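Local coordinates for protein NeuRonal IgCAM-5 (Caenorhabditis elegans, PDB 6ON6) that probably mediates homophilic recognition between nerve-cell surfaces through this first immunoglobulin domain, which forms a homodimer, at residues I8-M13 with T101-E106; Q22-T27 with G105-K110; T27-D32 with H73-L78. All blocks are in the same frame, centred on the assembly; numbering follows the deposited sequence.

In the fold
From the N terminus, the chain leaves strand 7-8 through the loop 8-13, which interaction 1 brings against strand 101-110, closing a loop of 87 residues. After strand 16-19 comes strand 24-31. Its first half faces strand 101-110 in interaction 2, ending on the same stretch as interaction 1 and sharing Gly-105 and Glu-106 with it. Its second half pairs with strand 75-80 in interaction 3, a shorter loop nested inside both of the others. Interaction 3 thus joins neighbouring strands within one sheet, interaction 2 spans the two sheets of the immunoglobulin sandwich, and interaction 1 lies where the N-terminal strand passes from one sheet to the other. Thr-27 is common to interactions 2 and 3.

Interaction 1 (I8-M13 with T101-E106); sequences IQQPSM and TLSTGE. With NAG (2-acetamido-2-deoxy-beta-D-glucopyranose), chain C.
Ile-8 meets strand 101-106 with its terminal methyl, CD1 lying 3.6 Å from Leu-102 C. The Ile-8 and Thr-101 side chains run antiparallel alongside each other, Ile-8 CD1 touching Thr-101 CG2 at 3.8 Å, while the Thr-101 hydroxyl bonds to Thr-97. Ser-103 CB touches both Ile-8 CD1 at 3.9 Å and Met-13 CG at 3.7 Å. With OG anti to the backbone N (chi1 -174°), the Ser-103 hydroxyl lies 3.5 Å from Met-13 CB. Beyond it Gly-105 CA makes a CA-H...O contact of 3.1 Å with Met-13 O. Segment 8-13 is the kinked part of the first strand of an immunoglobulin sandwich, with a cis peptide before Pro-11. The kink is held from within: Ser-12 OG donates to Gln-9 O at 2.7 Å, and Ser-12 N to Gln-10 OE1. Glu-106, whose CB points away from the loop, takes the N-acetyl N-H of the glycan on Asn-90, NAG N2 to Glu-106 OE2 being 2.9 Å at 148°. With an alanine here that N-H would probably be left without its carboxylate mate, and the sugar freer to turn. Leu-102 and Thr-104 pack on Pro-46 of the second subunit.

Interaction 2 (Q22-T27 with G105-K110); sequences QDVDFT and GELDVK. With NAG (2-acetamido-2-deoxy-beta-D-glucopyranose), chain C.
Phe-26 reaches from strand 24-27 across the sandwich interior and sets the edge of its ring against strand 105-110. The two segments run antiparallel at 174° with axes 9.4 Å apart, the separation of strands in facing sheets of an immunoglobulin fold, so side chains bridge the gap. In Phe-26, CG lies anti to the carbonyl carbon (chi1 -74°), which extends the ring toward the opposite strand. Its leading atom CZ is 3.9 Å from Leu-107 CB, which lies close to the ring plane. Glu-106 O also sits at this edge, 3.9 Å from Phe-26 CZ. Gly-105 C, by contrast, comes obliquely to the neighbouring CE1. A beta carbon built on Gly-105 would stand only about 3.4 Å from Phe-26 CE1, a tight fit. Leu-107 carries CG anti to its backbone N (chi1 176°), which takes the end of its side chain on to Val-24. There the two cross obliquely, Leu-107 CD1 lying 4.0 Å from Val-24 CG2 with Val-24 CG1 only slightly farther off. Tyr-91 extends the layer, its ring meeting that of Phe-26 with planes not far from parallel, and Met-13 also packs on Phe-26. With no hydrogen bond across the segments, the contact probably owes its hold to van der Waals packing and the burial of apolar surface from one ring and two branched chains.

Interaction 3 (T27-D32 with H73-L78); sequences TCIVND and HNEWVL
Trp-76 O is approached by two groups of the neighbouring strand: Cys-28 N donates a nearly straight hydrogen bond of 2.8 Å (174°), and Thr-27 CA adds a CA-H...O contact at 3.4 Å. The return bond, Trp-76 N to Cys-28 O, measures 2.9 Å, which makes Cys-28 and Trp-76 an antiparallel hydrogen-bonded pair between two adjacent strands of the immunoglobulin sandwich. The strand axes confirm it, approaching to 4.6 Å at 164°. Thr-27 with Val-77 and Ile-29 with Glu-75 are the flanking non-hydrogen-bonded pairs, their side chains on the sheet face away from Cys-28.

On the interior face the Cys-28 sulfur is bonded to Cys-93, the disulfide that ties this sheet to the other. On the same face Trp-76 packs on Val-38 and Phe-40. Cys-28 O lies near the indole plane at its edge, 3.6 Å from Trp-76 CD1, and Val-30 CG2 comes obliquely to the same carbon.

Toward the end of the pairing Val-30 N donates to Asn-74 O, while Ile-29 CA brings a CA-H to that same oxygen. Here the second strand begins with a classic beta bulge, Asn-74 and Glu-75 both facing Ile-69. Asn-74 holds CG between its backbone N and carbonyl carbon (chi1 70°), which brings the amide to the Val-30 carbonyl, where ND2 makes a weak hydrogen bond of 3.3 Å to Val-30 O. Asn-31 ND2 bonds to Gln-9 OE1, which steadies that amide.

On the other face, Thr-27 crosses Val-77, with Thr-27 OG1 3.7 Å from Val-77 CG2. Ile-29 and Glu-75 instead run alongside each other in one direction, Ile-29 CG1 resting 4.0 Å from Glu-75 CG.

Interaction 1 (I8-M13 with T101-E106)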
loop_
_atom_site.group_PDB
_atom_site.type_symbol
_atom_site.label_atom_id
_atom_site.label_comp_id
_atom_site.label_asym_id
_atom_site.label_seq_id
_atom_site.Cartn_x
_atom_site.Cartn_y
_atom_site.Cartn_z
ATOM N N ILE A 8 -9.130 -3.494 -15.618
ATOM C CA ILE A 8 -9.565 -2.168 -15.202
ATOM C C ILE A 8 -10.137 -1.442 -16.410
ATOM O O ILE A 8 -9.450 -1.271 -17.432
ATOM C CB ILE A 8 -8.442 -1.393 -14.509
ATOM C CG1 ILE A 8 -8.116 -2.056 -13.159
ATOM C CG2 ILE A 8 -8.875 0.027 -14.300
ATOM C CD1 ILE A 8 -6.845 -1.546 -12.483
ATOM N N GLN A 9 -11.423 -1.106 -16.328
ATOM C CA GLN A 9 -12.116 -0.519 -17.460
ATOM C C GLN A 9 -11.614 0.887 -17.685
ATOM O O GLN A 9 -11.355 1.617 -16.720
ATOM C CB GLN A 9 -13.589 -0.444 -17.118
ATOM C CG GLN A 9 -14.414 0.287 -18.155
ATOM C CD GLN A 9 -15.862 -0.036 -17.997
ATOM O OE1 GLN A 9 -16.225 -1.192 -17.832
ATOM N NE2 GLN A 9 -16.693 0.981 -17.965
ATOM N N GLN A 10 -11.512 1.297 -18.864
ATOM C CA GLN A 10 -11.040 2.639 -19.113
ATOM C C GLN A 10 -12.158 3.539 -19.615
ATOM O O GLN A 10 -12.979 3.105 -20.424
ATOM C CB GLN A 10 -9.899 2.641 -20.126
ATOM C CG GLN A 10 -8.631 2.024 -19.585
ATOM C CD GLN A 10 -8.061 2.766 -18.359
ATOM O OE1 GLN A 10 -8.292 3.967 -18.163
ATOM N NE2 GLN A 10 -7.313 2.043 -17.525
ATOM N N PRO A 11 -12.210 4.811 -19.194
ATOM C CA PRO A 11 -11.234 5.483 -18.337
ATOM C C PRO A 11 -11.401 5.145 -16.856
ATOM O O PRO A 11 -12.517 5.108 -16.340
ATOM C CB PRO A 11 -11.565 6.962 -18.544
ATOM C CG PRO A 11 -13.003 6.984 -18.853
ATOM C CD PRO A 11 -13.253 5.733 -19.653
ATOM N N SER A 12 -10.281 4.867 -16.202
ATOM C CA SER A 12 -10.174 4.713 -14.754
ATOM C C SER A 12 -8.954 5.507 -14.315
ATOM O O SER A 12 -8.010 5.669 -15.081
ATOM C CB SER A 12 -9.988 3.255 -14.266
ATOM O OG SER A 12 -11.221 2.527 -14.199
ATOM N N MET A 13 -8.986 6.043 -13.082
ATOM C CA MET A 13 -7.830 6.748 -12.513
ATOM C C MET A 13 -7.347 7.845 -13.464
ATOM O O MET A 13 -6.158 7.976 -13.763
ATOM C CB MET A 13 -6.724 5.782 -12.124
ATOM C CG MET A 13 -7.188 4.659 -11.199
ATOM S SD MET A 13 -7.875 5.281 -9.646
ATOM C CE MET A 13 -6.462 5.978 -8.844
ATOM N N THR A 101 -2.686 -6.047 -11.540
ATOM C CA THR A 101 -3.472 -5.186 -12.402
ATOM C C THR A 101 -3.566 -3.847 -11.692
ATOM O O THR A 101 -3.860 -3.809 -10.488
ATOM C CB THR A 101 -4.844 -5.794 -12.582
ATOM O OG1 THR A 101 -4.691 -7.122 -13.113
ATOM C CG2 THR A 101 -5.635 -4.971 -13.547
ATOM N N LEU A 102 -3.243 -2.781 -12.411
ATOM C CA LEU A 102 -3.256 -1.467 -11.778
ATOM C C LEU A 102 -3.465 -0.364 -12.799
ATOM O O LEU A 102 -3.354 -0.561 -14.015
ATOM C CB LEU A 102 -1.975 -1.242 -10.992
ATOM C CG LEU A 102 -0.626 -1.123 -11.679
ATOM C CD1 LEU A 102 -0.362 0.311 -12.088
ATOM C CD2 LEU A 102 0.421 -1.582 -10.687
ATOM N N SER A 103 -3.861 0.788 -12.286
ATOM C CA SER A 103 -4.136 1.981 -13.061
ATOM C C SER A 103 -3.738 3.167 -12.181
ATOM O O SER A 103 -4.018 3.178 -10.966
ATOM C CB SER A 103 -5.628 2.062 -13.310
ATOM O OG SER A 103 -5.930 3.119 -14.177
ATOM N N THR A 104 -3.114 4.175 -12.794
ATOM C CA THR A 104 -2.561 5.326 -12.075
ATOM C C THR A 104 -2.996 6.632 -12.724
ATOM O O THR A 104 -3.064 6.743 -13.960
ATOM C CB THR A 104 -1.052 5.286 -12.134
ATOM O OG1 THR A 104 -0.584 4.040 -11.603
ATOM C CG2 THR A 104 -0.431 6.444 -11.280
ATOM N N GLY A 105 -3.286 7.640 -11.891
ATOM C CA GLY A 105 -3.540 8.971 -12.395
ATOM C C GLY A 105 -2.869 10.001 -11.498
ATOM O O GLY A 105 -2.556 9.732 -10.336
ATOM N N GLU A 106 -2.617 11.167 -12.067
ATOM C CA GLU A 106 -1.926 12.242 -11.352
ATOM C C GLU A 106 -2.909 13.281 -10.840
ATOM O O GLU A 106 -3.887 13.625 -11.513
ATOM C CB GLU A 106 -0.947 12.950 -12.287
ATOM C CG GLU A 106 0.035 13.849 -11.546
ATOM C CD GLU A 106 1.354 14.087 -12.306
ATOM O OE1 GLU A 106 1.507 13.634 -13.472
ATOM O OE2 GLU A 106 2.246 14.730 -11.711
HETATM C C1 NAG C . 3.521 10.752 -11.670
HETATM C C2 NAG C . 4.594 11.803 -11.375
HETATM C C3 NAG C . 5.146 12.402 -12.671
HETATM C C4 NAG C . 5.551 11.314 -13.656
HETATM C C5 NAG C . 4.407 10.326 -13.852
HETATM C C6 NAG C . 4.779 9.151 -14.730
HETATM C C7 NAG C . 4.646 13.279 -9.416
HETATM C C8 NAG C . 5.951 12.621 -9.076
HETATM N N2 NAG C . 4.047 12.849 -10.529
HETATM O O3 NAG C . 6.280 13.203 -12.356
HETATM O O4 NAG C . 5.890 11.899 -14.908
HETATM O O5 NAG C . 4.032 9.784 -12.580
HETATM O O6 NAG C . 3.634 8.402 -15.120
HETATM O O7 NAG C . 4.155 14.160 -8.715
HETATM O O HOH W 1 -5.273 5.620 -15.983
HETATM O O HOH W 2 -4.656 7.605 -15.712
#

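Interaction 2 (Q22-T27 with G105-K110)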
loop_
_atom_site.group_PDB
_atom_site.type_symbol
_atom_site.label_atom_id
_atom_site.label_comp_id
_atom_site.label_asym_id
_atom_site.label_seq_id
_atom_site.Cartn_x
_atom_site.Cartn_y
_atom_site.Cartn_z
ATOM N N GLN A 22 -10.299 22.083 -2.800
ATOM C CA GLN A 22 -11.243 21.424 -3.682
ATOM C C GLN A 22 -11.239 19.931 -3.364
ATOM O O GLN A 22 -10.219 19.384 -2.935
ATOM C CB GLN A 22 -10.791 21.619 -5.142
ATOM C CG GLN A 22 -11.747 21.145 -6.221
ATOM C CD GLN A 22 -11.286 21.572 -7.617
ATOM O OE1 GLN A 22 -10.667 22.639 -7.776
ATOM N NE2 GLN A 22 -11.594 20.742 -8.649
ATOM N N ASP A 23 -12.383 19.266 -3.569
ATOM C CA ASP A 23 -12.426 17.805 -3.448
ATOM C C ASP A 23 -12.245 17.176 -4.819
ATOM O O ASP A 23 -12.768 17.695 -5.798
ATOM C CB ASP A 23 -13.769 17.319 -2.902
ATOM C CG ASP A 23 -14.062 17.777 -1.473
ATOM O OD1 ASP A 23 -13.180 18.283 -0.761
ATOM O OD2 ASP A 23 -15.232 17.615 -1.085
ATOM N N VAL A 24 -11.542 16.050 -4.861
ATOM C CA VAL A 24 -11.272 15.354 -6.129
ATOM C C VAL A 24 -11.489 13.856 -5.954
ATOM O O VAL A 24 -11.083 13.278 -4.946
ATOM C CB VAL A 24 -9.833 15.601 -6.636
ATOM C CG1 VAL A 24 -9.491 14.736 -7.879
ATOM C CG2 VAL A 24 -9.601 17.030 -6.950
ATOM N N ASP A 25 -12.076 13.207 -6.970
ATOM C CA ASP A 25 -12.254 11.763 -6.946
ATOM C C ASP A 25 -11.338 11.085 -7.965
ATOM O O ASP A 25 -11.134 11.612 -9.076
ATOM C CB ASP A 25 -13.683 11.388 -7.397
ATOM C CG ASP A 25 -14.752 11.766 -6.377
ATOM O OD1 ASP A 25 -14.409 12.089 -5.209
ATOM O OD2 ASP A 25 -15.944 11.715 -6.756
ATOM N N PHE A 26 -10.868 9.895 -7.599
ATOM C CA PHE A 26 -10.247 8.936 -8.529
ATOM C C PHE A 26 -11.134 7.711 -8.526
ATOM O O PHE A 26 -11.444 7.153 -7.475
ATOM C CB PHE A 26 -8.804 8.585 -8.084
ATOM C CG PHE A 26 -7.815 9.694 -8.332
ATOM C CD1 PHE A 26 -7.248 9.842 -9.592
ATOM C CD2 PHE A 26 -7.450 10.591 -7.333
ATOM C CE1 PHE A 26 -6.359 10.846 -9.856
ATOM C CE2 PHE A 26 -6.578 11.601 -7.615
ATOM C CZ PHE A 26 -6.005 11.730 -8.857
ATOM N N THR A 27 -11.546 7.272 -9.717
ATOM C CA THR A 27 -12.425 6.100 -9.833
ATOM C C THR A 27 -11.713 4.936 -10.518
ATOM O O THR A 27 -11.108 5.102 -11.587
ATOM C CB THR A 27 -13.710 6.445 -10.599
ATOM O OG1 THR A 27 -14.370 7.533 -9.946
ATOM C CG2 THR A 27 -14.673 5.204 -10.690
ATOM N N GLY A 105 -3.286 7.640 -11.891
ATOM C CA GLY A 105 -3.540 8.971 -12.395
ATOM C C GLY A 105 -2.869 10.001 -11.498
ATOM O O GLY A 105 -2.556 9.732 -10.336
ATOM N N GLU A 106 -2.617 11.167 -12.067
ATOM C CA GLU A 106 -1.926 12.242 -11.352
ATOM C C GLU A 106 -2.909 13.281 -10.840
ATOM O O GLU A 106 -3.887 13.625 -11.513
ATOM C CB GLU A 106 -0.947 12.950 -12.287
ATOM C CG GLU A 106 0.035 13.849 -11.546
ATOM C CD GLU A 106 1.354 14.087 -12.306
ATOM O OE1 GLU A 106 1.507 13.634 -13.472
ATOM O OE2 GLU A 106 2.246 14.730 -11.711
ATOM N N LEU A 107 -2.632 13.810 -9.637
ATOM C CA LEU A 107 -3.326 14.987 -9.130
ATOM C C LEU A 107 -2.357 16.148 -9.186
ATOM O O LEU A 107 -1.299 16.109 -8.544
ATOM C CB LEU A 107 -3.814 14.768 -7.706
ATOM C CG LEU A 107 -4.491 15.969 -7.022
ATOM C CD1 LEU A 107 -5.696 16.443 -7.820
ATOM C CD2 LEU A 107 -4.924 15.631 -5.621
ATOM N N ASP A 108 -2.718 17.174 -9.934
ATOM C CA ASP A 108 -1.992 18.438 -9.950
ATOM C C ASP A 108 -2.718 19.428 -9.044
ATOM O O ASP A 108 -3.937 19.550 -9.110
ATOM C CB ASP A 108 -1.983 18.953 -11.388
ATOM C CG ASP A 108 -0.958 20.017 -11.637
ATOM O OD1 ASP A 108 -0.172 20.324 -10.725
ATOM O OD2 ASP A 108 -0.936 20.544 -12.773
ATOM N N VAL A 109 -1.973 20.129 -8.192
ATOM C CA VAL A 109 -2.590 21.080 -7.268
ATOM C C VAL A 109 -2.131 22.486 -7.628
ATOM O O VAL A 109 -0.925 22.766 -7.649
ATOM C CB VAL A 109 -2.308 20.738 -5.796
ATOM C CG1 VAL A 109 -2.968 21.768 -4.871
ATOM C CG2 VAL A 109 -2.807 19.306 -5.510
ATOM N N LYS A 110 -3.089 23.378 -7.877
ATOM C CA LYS A 110 -2.810 24.777 -8.191
ATOM C C LYS A 110 -2.996 25.646 -6.951
ATOM O O LYS A 110 -3.969 25.481 -6.208
ATOM C CB LYS A 110 -3.776 25.284 -9.262
ATOM C CG LYS A 110 -3.661 24.572 -10.597
ATOM C CD LYS A 110 -2.438 25.059 -11.373
ATOM C CE LYS A 110 -2.192 24.166 -12.563
ATOM N NZ LYS A 110 -2.187 22.780 -12.068
HETATM C C1 NAG C . 3.521 10.752 -11.670
HETATM C C2 NAG C . 4.594 11.803 -11.375
HETATM C C3 NAG C . 5.146 12.402 -12.671
HETATM C C4 NAG C . 5.551 11.314 -13.656
HETATM C C5 NAG C . 4.407 10.326 -13.852
HETATM C C6 NAG C . 4.779 9.151 -14.730
HETATM C C7 NAG C . 4.646 13.279 -9.416
HETATM C C8 NAG C . 5.951 12.621 -9.076
HETATM N N2 NAG C . 4.047 12.849 -10.529
HETATM O O3 NAG C . 6.280 13.203 -12.356
HETATM O O4 NAG C . 5.890 11.899 -14.908
HETATM O O5 NAG C . 4.032 9.784 -12.580
HETATM O O6 NAG C . 3.634 8.402 -15.120
HETATM O O7 NAG C . 4.155 14.160 -8.715
#

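Interaction 3 (T27-D32 with H73-L78)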
loop_
_atom_site.group_PDB
_atom_site.type_symbol
_atom_site.label_atom_id
_atom_site.label_comp_id
_atom_site.label_asym_id
_atom_site.label_seq_id
_atom_site.Cartn_x
_atom_site.Cartn_y
_atom_site.Cartn_z
ATOM N N THR A 27 -11.546 7.272 -9.717
ATOM C CA THR A 27 -12.425 6.100 -9.833
ATOM C C THR A 27 -11.713 4.936 -10.518
ATOM O O THR A 27 -11.108 5.102 -11.587
ATOM C CB THR A 27 -13.710 6.445 -10.599
ATOM O OG1 THR A 27 -14.370 7.533 -9.946
ATOM C CG2 THR A 27 -14.673 5.204 -10.690
ATOM N N CYS A 28 -11.762 3.776 -9.887
ATOM C CA CYS A 28 -11.220 2.542 -10.441
ATOM C C CYS A 28 -12.392 1.614 -10.728
ATOM O O CYS A 28 -13.076 1.169 -9.797
ATOM C CB CYS A 28 -10.316 1.919 -9.396
ATOM S SG CYS A 28 -9.372 0.501 -9.928
ATOM N N ILE A 29 -12.621 1.309 -12.000
ATOM C CA ILE A 29 -13.742 0.465 -12.393
ATOM C C ILE A 29 -13.171 -0.892 -12.772
ATOM O O ILE A 29 -12.300 -0.986 -13.642
ATOM C CB ILE A 29 -14.523 1.082 -13.563
ATOM C CG1 ILE A 29 -15.043 2.484 -13.156
ATOM C CG2 ILE A 29 -15.671 0.131 -13.974
ATOM C CD1 ILE A 29 -15.762 3.278 -14.245
ATOM N N VAL A 30 -13.542 -1.913 -12.026
ATOM C CA VAL A 30 -12.894 -3.198 -12.184
ATOM C C VAL A 30 -13.904 -4.167 -12.742
ATOM O O VAL A 30 -14.952 -4.403 -12.126
ATOM C CB VAL A 30 -12.316 -3.730 -10.873
ATOM C CG1 VAL A 30 -11.533 -5.008 -11.218
ATOM C CG2 VAL A 30 -11.458 -2.676 -10.163
ATOM N N ASN A 31 -13.574 -4.754 -13.900
ATOM C CA ASN A 31 -14.357 -5.822 -14.502
ATOM C C ASN A 31 -13.758 -7.144 -14.055
ATOM O O ASN A 31 -12.529 -7.283 -13.955
ATOM C CB ASN A 31 -14.351 -5.707 -16.031
ATOM C CG ASN A 31 -15.123 -4.494 -16.504
ATOM O OD1 ASN A 31 -16.081 -4.076 -15.849
ATOM N ND2 ASN A 31 -14.672 -3.880 -17.587
ATOM N N ASP A 32 -14.642 -8.112 -13.779
ATOM C CA ASP A 32 -14.239 -9.477 -13.427
ATOM C C ASP A 32 -13.333 -9.532 -12.189
ATOM O O ASP A 32 -12.330 -10.245 -12.151
ATOM C CB ASP A 32 -13.627 -10.192 -14.636
ATOM C CG ASP A 32 -14.581 -10.221 -15.820
ATOM O OD1 ASP A 32 -15.713 -10.715 -15.648
ATOM O OD2 ASP A 32 -14.212 -9.700 -16.890
ATOM N N HIS A 73 -21.814 -2.652 -9.151
ATOM C CA HIS A 73 -21.114 -2.819 -7.891
ATOM C C HIS A 73 -19.618 -3.000 -8.123
ATOM O O HIS A 73 -18.947 -3.708 -7.367
ATOM C CB HIS A 73 -21.688 -3.945 -7.012
ATOM C CG HIS A 73 -23.127 -3.767 -6.611
ATOM N ND1 HIS A 73 -23.857 -2.627 -6.883
ATOM C CD2 HIS A 73 -23.966 -4.599 -5.947
ATOM C CE1 HIS A 73 -25.084 -2.768 -6.409
ATOM N NE2 HIS A 73 -25.177 -3.957 -5.840
ATOM N N ASN A 74 -19.092 -2.379 -9.187
ATOM C CA ASN A 74 -17.696 -2.538 -9.563
ATOM C C ASN A 74 -16.956 -1.218 -9.741
ATOM O O ASN A 74 -15.854 -1.214 -10.301
ATOM C CB ASN A 74 -17.610 -3.349 -10.857
ATOM C CG ASN A 74 -18.117 -2.562 -12.051
ATOM O OD1 ASN A 74 -18.884 -1.609 -11.894
ATOM N ND2 ASN A 74 -17.680 -2.941 -13.244
ATOM N N GLU A 75 -17.536 -0.101 -9.308
ATOM C CA GLU A 75 -16.819 1.171 -9.262
ATOM C C GLU A 75 -16.325 1.437 -7.853
ATOM O O GLU A 75 -17.084 1.339 -6.875
ATOM C CB GLU A 75 -17.698 2.316 -9.757
ATOM C CG GLU A 75 -18.392 1.912 -11.039
ATOM C CD GLU A 75 -19.100 3.040 -11.701
ATOM O OE1 GLU A 75 -18.884 4.197 -11.299
ATOM O OE2 GLU A 75 -19.883 2.754 -12.627
ATOM N N TRP A 76 -15.053 1.758 -7.752
ATOM C CA TRP A 76 -14.412 2.053 -6.477
ATOM C C TRP A 76 -13.957 3.499 -6.575
ATOM O O TRP A 76 -13.094 3.827 -7.392
ATOM C CB TRP A 76 -13.248 1.085 -6.297
ATOM C CG TRP A 76 -13.694 -0.370 -6.246
ATOM C CD1 TRP A 76 -14.174 -1.109 -7.288
ATOM C CD2 TRP A 76 -13.685 -1.251 -5.107
ATOM N NE1 TRP A 76 -14.469 -2.382 -6.870
ATOM C CE2 TRP A 76 -14.184 -2.496 -5.539
ATOM C CE3 TRP A 76 -13.320 -1.098 -3.760
ATOM C CZ2 TRP A 76 -14.306 -3.595 -4.684
ATOM C CZ3 TRP A 76 -13.447 -2.181 -2.921
ATOM C CH2 TRP A 76 -13.937 -3.418 -3.385
ATOM N N VAL A 77 -14.537 4.378 -5.757
ATOM C CA VAL A 77 -14.290 5.808 -5.873
ATOM C C VAL A 77 -13.581 6.267 -4.613
ATOM O O VAL A 77 -14.134 6.164 -3.507
ATOM C CB VAL A 77 -15.590 6.602 -6.040
ATOM C CG1 VAL A 77 -15.279 8.070 -6.214
ATOM C CG2 VAL A 77 -16.380 6.087 -7.232
ATOM N N LEU A 78 -12.368 6.755 -4.790
ATOM C CA LEU A 78 -11.584 7.336 -3.707
ATOM C C LEU A 78 -11.700 8.853 -3.803
ATOM O O LEU A 78 -11.351 9.445 -4.827
ATOM C CB LEU A 78 -10.125 6.945 -3.886
ATOM C CG LEU A 78 -9.253 7.572 -2.809
ATOM C CD1 LEU A 78 -9.478 6.833 -1.497
ATOM C CD2 LEU A 78 -7.841 7.456 -3.286
#